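Alpha-tubulin N-acetyltransferase (Danio rerio, PDB 4H6U) catalyses the transfer of an acetyl group from acetyl coenzyme A to a lysine of alpha-tubulin, using a GNAT-type catalytic core. Local coordinates at residues Lys145-Pro149 against Ala150-Tyr154; Asp155-Pro159 against Lys160-Phe164. The protein carries 1 engineered substitution. One frame throughout, in Å; residues are numbered along the deposited sequence.

Read from the N terminus, both contacts are local turns lying in series, neither nested nor crossed. Interaction 1 (145-154) follows helix 133-145 and closes the loop that delivers the chain into strand 153-155, next to strand 117-124 in the mixed sheet. Interaction 2 (155-164) takes over at the end of that strand, where a short loop turns into helix 159-168 beside the bound acetyl coenzyme A. Their centres lie about 15 Å apart, yet they touch: Tyr154 CD1 packs 3.7 Å from Phe161 CZ. Together they form a helix-strand-helix passage whose second turn, 155-164, contributes directly to the cofactor pocket.

Interaction 1. Residues Lys145-Pro149 against Ala150-Tyr154; sequences KQVEP and AQMAY
Tyr154 reaches back to Pro149 with its phenol oxygen: OH donates to Pro149 O over 2.8 Å, and the carbonyl oxygen lies at the ring's edge, near its plane. The hydroxyl is tilted 26° from the carbonyl plane. Pro149 CB also approaches the same hydroxyl. With CG anti to the carbonyl carbon, chi1 of -60° turns the ring so that its hydroxyl end meets Pro149.

Gln151 stretches its extended side chain back along the loop, where OE1 accepts from Glu148 N at 3.0 Å with a nearly straight N-H...O angle of 169°. In return, Gln151 N donates to Glu148 O, also at 3.0 Å, from above that carbonyl plane. One residue thus pairs with both backbone polar groups of Glu148, whose carboxylate leads away from the turn. On the apolar side, the side chains of Val147 and Met152 cross at about a right angle, with Val147 CG2 3.6 Å from Met152 CE; Leu142 and Met141 of helix 133-145 continue this packing.

A phenylalanine in place of Tyr154 would probably keep much of the ring packing but leave Pro149 O without its hydroxyl donor and with the weak Met152 N bond (3.4 Å) as its remaining partner within the turn.

The loop joins the Schellman-terminated helix, with Gln146 as its C-prime residue, to strand 153-155. Its chemistry implies a turn fixed by two backbone carbonyls, the Gln151 amide oxygen and the Tyr154 hydroxyl, while Met152 and the tyrosine ring pack against strand 117-124 and helix 133-145.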
loop_
_atom_site.group_PDB
_atom_site.type_symbol
_atom_site.label_atom_id
_atom_site.label_comp_id
_atom_site.label_asym_id
_atom_site.label_seq_id
_atom_site.Cartn_x
_atom_site.Cartn_y
_atom_site.Cartn_z
ATOM N N LYS A 145 -1.888 -12.653 11.935
ATOM C CA LYS A 145 -0.860 -13.207 11.064
ATOM C C LYS A 145 -0.207 -14.448 11.661
ATOM O O LYS A 145 0.603 -15.106 10.987
ATOM C CB LYS A 145 0.234 -12.170 10.766
ATOM C CG LYS A 145 -0.283 -11.015 9.973
ATOM C CD LYS A 145 -0.956 -11.573 8.718
ATOM C CE LYS A 145 -0.352 -11.094 7.440
ATOM N NZ LYS A 145 -0.771 -12.075 6.375
ATOM N N GLN A 146 -0.533 -14.723 12.930
ATOM C CA GLN A 146 0.023 -15.845 13.705
ATOM C C GLN A 146 1.543 -16.018 13.683
ATOM O O GLN A 146 2.054 -17.089 13.370
ATOM C CB GLN A 146 -0.624 -17.139 13.245
ATOM C CG GLN A 146 -2.048 -17.250 13.683
ATOM C CD GLN A 146 -2.823 -18.172 12.806
ATOM O OE1 GLN A 146 -2.815 -18.030 11.583
ATOM N NE2 GLN A 146 -3.494 -19.135 13.412
ATOM N N VAL A 147 2.239 -14.939 14.005
ATOM C CA VAL A 147 3.696 -14.906 14.112
ATOM C C VAL A 147 4.092 -14.317 15.442
ATOM O O VAL A 147 3.334 -13.557 16.055
ATOM C CB VAL A 147 4.342 -14.044 13.009
ATOM C CG1 VAL A 147 3.928 -14.572 11.646
ATOM C CG2 VAL A 147 3.950 -12.582 13.178
ATOM N N GLU A 148 5.302 -14.636 15.863
ATOM C CA GLU A 148 5.857 -14.003 17.044
ATOM C C GLU A 148 6.803 -12.920 16.567
ATOM O O GLU A 148 7.317 -12.942 15.442
ATOM C CB GLU A 148 6.581 -15.012 17.963
ATOM C CG GLU A 148 5.777 -16.197 18.497
ATOM C CD GLU A 148 4.871 -15.847 19.701
ATOM O OE1 GLU A 148 4.882 -14.676 20.152
ATOM O OE2 GLU A 148 4.164 -16.752 20.214
ATOM N N PRO A 149 7.017 -11.941 17.421
ATOM C CA PRO A 149 7.825 -10.787 17.041
ATOM C C PRO A 149 9.242 -11.180 16.593
ATOM O O PRO A 149 9.807 -10.550 15.686
ATOM C CB PRO A 149 7.858 -9.950 18.333
ATOM C CG PRO A 149 6.613 -10.397 19.120
ATOM C CD PRO A 149 6.396 -11.817 18.755
ATOM N N ALA A 150 9.807 -12.221 17.205
ATOM C CA ALA A 150 11.164 -12.656 16.841
ATOM C C ALA A 150 11.246 -13.355 15.484
ATOM O O ALA A 150 12.330 -13.429 14.908
ATOM C CB ALA A 150 11.732 -13.539 17.907
ATOM N N GLN A 151 10.113 -13.777 14.919
ATOM C CA GLN A 151 10.142 -14.469 13.615
ATOM C C GLN A 151 9.971 -13.546 12.446
ATOM O O GLN A 151 9.990 -13.992 11.302
ATOM C CB GLN A 151 9.019 -15.511 13.517
ATOM C CG GLN A 151 9.050 -16.616 14.560
ATOM C CD GLN A 151 7.773 -17.466 14.546
ATOM O OE1 GLN A 151 6.657 -16.941 14.460
ATOM N NE2 GLN A 151 7.944 -18.784 14.551
ATOM N N MET A 152 9.863 -12.252 12.710
ATOM C CA MET A 152 9.755 -11.295 11.623
ATOM C C MET A 152 10.997 -10.430 11.505
ATOM O O MET A 152 11.837 -10.415 12.387
ATOM C CB MET A 152 8.531 -10.419 11.801
ATOM C CG MET A 152 8.605 -9.502 12.937
ATOM S SD MET A 152 7.176 -8.398 12.875
ATOM C CE MET A 152 5.886 -9.560 12.637
ATOM N N ALA A 153 11.110 -9.753 10.373
ATOM C CA ALA A 153 12.163 -8.779 10.127
ATOM C C ALA A 153 11.611 -7.341 10.153
ATOM O O ALA A 153 10.427 -7.108 9.911
ATOM C CB ALA A 153 12.806 -9.052 8.775
ATOM N N TYR A 154 12.469 -6.389 10.498
ATOM C CA TYR A 154 12.031 -5.017 10.641
ATOM C C TYR A 154 12.826 -4.110 9.707
ATOM O O TYR A 154 14.052 -4.021 9.774
ATOM C CB TYR A 154 12.169 -4.584 12.101
ATOM C CG TYR A 154 11.327 -5.445 13.017
ATOM C CD1 TYR A 154 10.013 -5.094 13.329
ATOM C CD2 TYR A 154 11.822 -6.649 13.528
ATOM C CE1 TYR A 154 9.233 -5.899 14.172
ATOM C CE2 TYR A 154 11.052 -7.458 14.355
ATOM C CZ TYR A 154 9.749 -7.087 14.662
ATOM O OH TYR A 154 9.004 -7.900 15.492
#

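Interaction 2. Residues Asp155-Pro159 against Lys160-Phe164; sequences DRPSP and KFLSF. With ACO (acetyl coenzyme *a), chain C.
Ser158 is the N-cap of helix 159-168, and its side chain meets Phe161 at the first turn; Ser158, Lys160, Phe161, Ser163 and Phe164 line the acetyl coenzyme A site of the GNAT fold. Ser158 OG lies 2.8 Å from N4P of the pantetheine arm. The acetyl methyl CH3 sits at the edge of the Phe161 ring, 3.7 Å from CD2. Along the cofactor, Lys160 lays its aliphatic chain between the adenine and the pantetheine arm, with CB 3.5 Å from C7P. The Phe164 ring has the ribose oxygen O4B at its edge, in plane. At the same ribose, Ser163 OG forms a hydrogen bond with the hydroxyl O2B at 3.0 Å, in which either oxygen could be the donor.

Behind this shell, Ser158 OG accepts a weak capping bond from Phe161 N at 3.4 Å. The stronger backbone bond runs from Leu162 N to Ser158 O, 3.0 Å with an N-H...O angle of 156°. One residue on, Ser163 N donates to Pro159 O almost straight, at 177°.

Phe161 CG stands opposite its backbone N (chi1 -173°), directing the ring toward strand 117-124, where Phe122 meets it edge-to-face. Phe164 also packs edge-to-face with Phe122 and Phe138. Pro157 lies against the first turn and spans two consecutive helix residues: its CB approaches Phe161 CD2 obliquely to the ring, while CG reaches Leu162 CD2 at 3.7 Å.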
loop_
_atom_site.group_PDB
_atom_site.type_symbol
_atom_site.label_atom_id
_atom_site.label_comp_id
_atom_site.label_asym_id
_atom_site.label_seq_id
_atom_site.Cartn_x
_atom_site.Cartn_y
_atom_site.Cartn_z
ATOM N N ASP A 155 12.116 -3.457 8.796
ATOM C CA ASP A 155 12.764 -2.648 7.778
ATOM C C ASP A 155 13.087 -1.231 8.303
ATOM O O ASP A 155 12.191 -0.415 8.514
ATOM C CB ASP A 155 11.825 -2.564 6.605
ATOM C CG ASP A 155 12.430 -1.910 5.409
ATOM O OD1 ASP A 155 13.514 -1.303 5.476
ATOM O OD2 ASP A 155 11.791 -2.036 4.362
ATOM N N ARG A 156 14.373 -0.926 8.490
ATOM C CA ARG A 156 14.780 0.420 8.884
ATOM C C ARG A 156 13.934 1.023 10.018
ATOM O O ARG A 156 13.396 2.122 9.901
ATOM C CB ARG A 156 14.797 1.366 7.672
ATOM C CG ARG A 156 15.738 0.910 6.542
ATOM C CD ARG A 156 15.737 1.889 5.375
ATOM N NE ARG A 156 14.465 1.924 4.663
ATOM C CZ ARG A 156 14.224 1.338 3.489
ATOM N NH1 ARG A 156 15.171 0.628 2.874
ATOM N NH2 ARG A 156 13.017 1.459 2.933
ATOM N N PRO A 157 13.859 0.335 11.151
ATOM C CA PRO A 157 12.961 0.790 12.224
ATOM C C PRO A 157 13.491 2.056 12.885
ATOM O O PRO A 157 14.700 2.172 13.126
ATOM C CB PRO A 157 12.956 -0.384 13.208
ATOM C CG PRO A 157 14.264 -1.103 12.957
ATOM C CD PRO A 157 14.472 -0.964 11.452
ATOM N N SER A 158 12.594 2.990 13.186
ATOM C CA SER A 158 12.972 4.227 13.856
ATOM C C SER A 158 13.385 3.945 15.319
ATOM O O SER A 158 13.117 2.873 15.879
ATOM C CB SER A 158 11.795 5.207 13.817
ATOM O OG SER A 158 10.716 4.740 14.626
ATOM N N PRO A 159 14.082 4.897 15.932
ATOM C CA PRO A 159 14.491 4.719 17.338
ATOM C C PRO A 159 13.327 4.411 18.258
ATOM O O PRO A 159 13.449 3.489 19.050
ATOM C CB PRO A 159 15.142 6.051 17.687
ATOM C CG PRO A 159 15.688 6.568 16.304
ATOM C CD PRO A 159 14.645 6.106 15.305
ATOM N N LYS A 160 12.220 5.128 18.141
ATOM C CA LYS A 160 11.056 4.874 18.986
ATOM C C LYS A 160 10.504 3.459 18.761
ATOM O O LYS A 160 9.947 2.859 19.667
ATOM C CB LYS A 160 9.953 5.918 18.755
ATOM C CG LYS A 160 10.321 7.301 19.242
ATOM C CD LYS A 160 9.159 8.254 19.103
ATOM C CE LYS A 160 9.556 9.687 19.422
ATOM N NZ LYS A 160 9.973 10.413 18.170
ATOM N N PHE A 161 10.593 2.944 17.543
ATOM C CA PHE A 161 10.079 1.607 17.291
ATOM C C PHE A 161 11.018 0.544 17.911
ATOM O O PHE A 161 10.561 -0.467 18.456
ATOM C CB PHE A 161 9.909 1.389 15.782
ATOM C CG PHE A 161 9.211 0.092 15.406
ATOM C CD1 PHE A 161 8.482 -0.632 16.330
ATOM C CD2 PHE A 161 9.313 -0.406 14.113
ATOM C CE1 PHE A 161 7.869 -1.804 15.989
ATOM C CE2 PHE A 161 8.700 -1.592 13.751
ATOM C CZ PHE A 161 7.969 -2.299 14.700
ATOM N N LEU A 162 12.318 0.810 17.879
ATOM C CA LEU A 162 13.286 -0.095 18.459
ATOM C C LEU A 162 13.033 -0.178 19.960
ATOM O O LEU A 162 12.976 -1.263 20.527
ATOM C CB LEU A 162 14.736 0.353 18.155
ATOM C CG LEU A 162 15.212 0.055 16.741
ATOM C CD1 LEU A 162 16.564 0.682 16.461
ATOM C CD2 LEU A 162 15.292 -1.429 16.532
ATOM N N SER A 163 12.917 0.994 20.579
ATOM C CA SER A 163 12.580 1.138 21.988
ATOM C C SER A 163 11.336 0.316 22.328
ATOM O O SER A 163 11.306 -0.419 23.337
ATOM C CB SER A 163 12.332 2.616 22.303
ATOM O OG SER A 163 11.970 2.807 23.651
ATOM N N PHE A 164 10.321 0.459 21.465
ATOM C CA PHE A 164 9.040 -0.230 21.599
ATOM C C PHE A 164 9.275 -1.747 21.642
ATOM O O PHE A 164 8.871 -2.419 22.616
ATOM C CB PHE A 164 8.147 0.200 20.412
ATOM C CG PHE A 164 6.876 -0.598 20.238
ATOM C CD1 PHE A 164 6.840 -1.671 19.364
ATOM C CD2 PHE A 164 5.698 -0.212 20.880
ATOM C CE1 PHE A 164 5.682 -2.405 19.166
ATOM C CE2 PHE A 164 4.512 -0.932 20.711
ATOM C CZ PHE A 164 4.495 -2.046 19.837
HETATM N N1A ACO C . 10.593 7.745 23.030
HETATM C C2A ACO C . 10.972 6.446 23.298
HETATM N N3A ACO C . 10.224 5.366 23.213
HETATM C C4A ACO C . 8.889 5.593 22.856
HETATM C C5A ACO C . 8.358 6.871 22.585
HETATM C C6A ACO C . 9.290 7.962 22.686
HETATM N N6A ACO C . 8.969 9.260 22.454
HETATM N N7A ACO C . 6.979 6.724 22.255
HETATM C C8A ACO C . 6.701 5.372 22.361
HETATM N N9A ACO C . 7.869 4.680 22.739
HETATM C C1B ACO C . 8.129 3.281 22.983
HETATM C C2B ACO C . 8.693 3.013 24.370
HETATM O O2B ACO C . 9.301 1.754 24.454
HETATM C C3B ACO C . 7.308 2.952 25.148
HETATM O O3B ACO C . 7.379 2.326 26.289
HETATM P P3B ACO C . 7.627 3.437 27.732
HETATM O O7A ACO C . 7.577 2.344 28.755
HETATM O O8A ACO C . 8.987 3.982 27.371
HETATM O O9A ACO C . 6.473 4.383 27.633
HETATM C C4B ACO C . 6.444 2.201 24.174
HETATM O O4B ACO C . 6.931 2.553 22.841
HETATM C C5B ACO C . 4.983 2.593 24.402
HETATM O O5B ACO C . 4.085 1.615 24.035
HETATM P P1A ACO C . 2.769 2.087 23.129
HETATM O O1A ACO C . 2.012 0.824 22.928
HETATM O O2A ACO C . 2.155 3.344 23.710
HETATM O O3A ACO C . 3.437 2.482 21.657
HETATM P P2A ACO C . 2.958 3.714 20.816
HETATM O O4A ACO C . 1.506 3.699 20.476
HETATM O O5A ACO C . 3.637 5.003 21.119
HETATM O O6A ACO C . 3.590 3.250 19.161
HETATM C CBP ACO C . 5.422 3.666 17.727
HETATM C CCP ACO C . 4.926 2.963 18.986
HETATM C CDP ACO C . 6.917 3.420 17.477
HETATM C CEP ACO C . 4.577 3.217 16.494
HETATM C CAP ACO C . 5.146 5.185 17.966
HETATM O OAP ACO C . 5.840 5.742 19.062
HETATM C C9P ACO C . 5.240 6.030 16.661
HETATM O O9P ACO C . 4.328 5.960 15.871
HETATM N N8P ACO C . 6.216 6.833 16.172
HETATM C C7P ACO C . 7.448 7.216 16.670
HETATM C C6P ACO C . 8.400 7.782 15.504
HETATM C C5P ACO C . 8.362 7.064 14.097
HETATM O O5P ACO C . 8.559 7.692 13.044
HETATM N N4P ACO C . 8.103 5.653 14.043
HETATM C C3P ACO C . 8.061 4.790 12.785
HETATM C C2P ACO C . 8.534 3.276 12.869
HETATM S S1P ACO C . 9.952 2.581 11.716
HETATM C C ACO C . 9.127 1.531 10.515
HETATM O O ACO C . 7.986 1.737 10.330
HETATM C CH3 ACO C . 9.600 0.100 10.410
#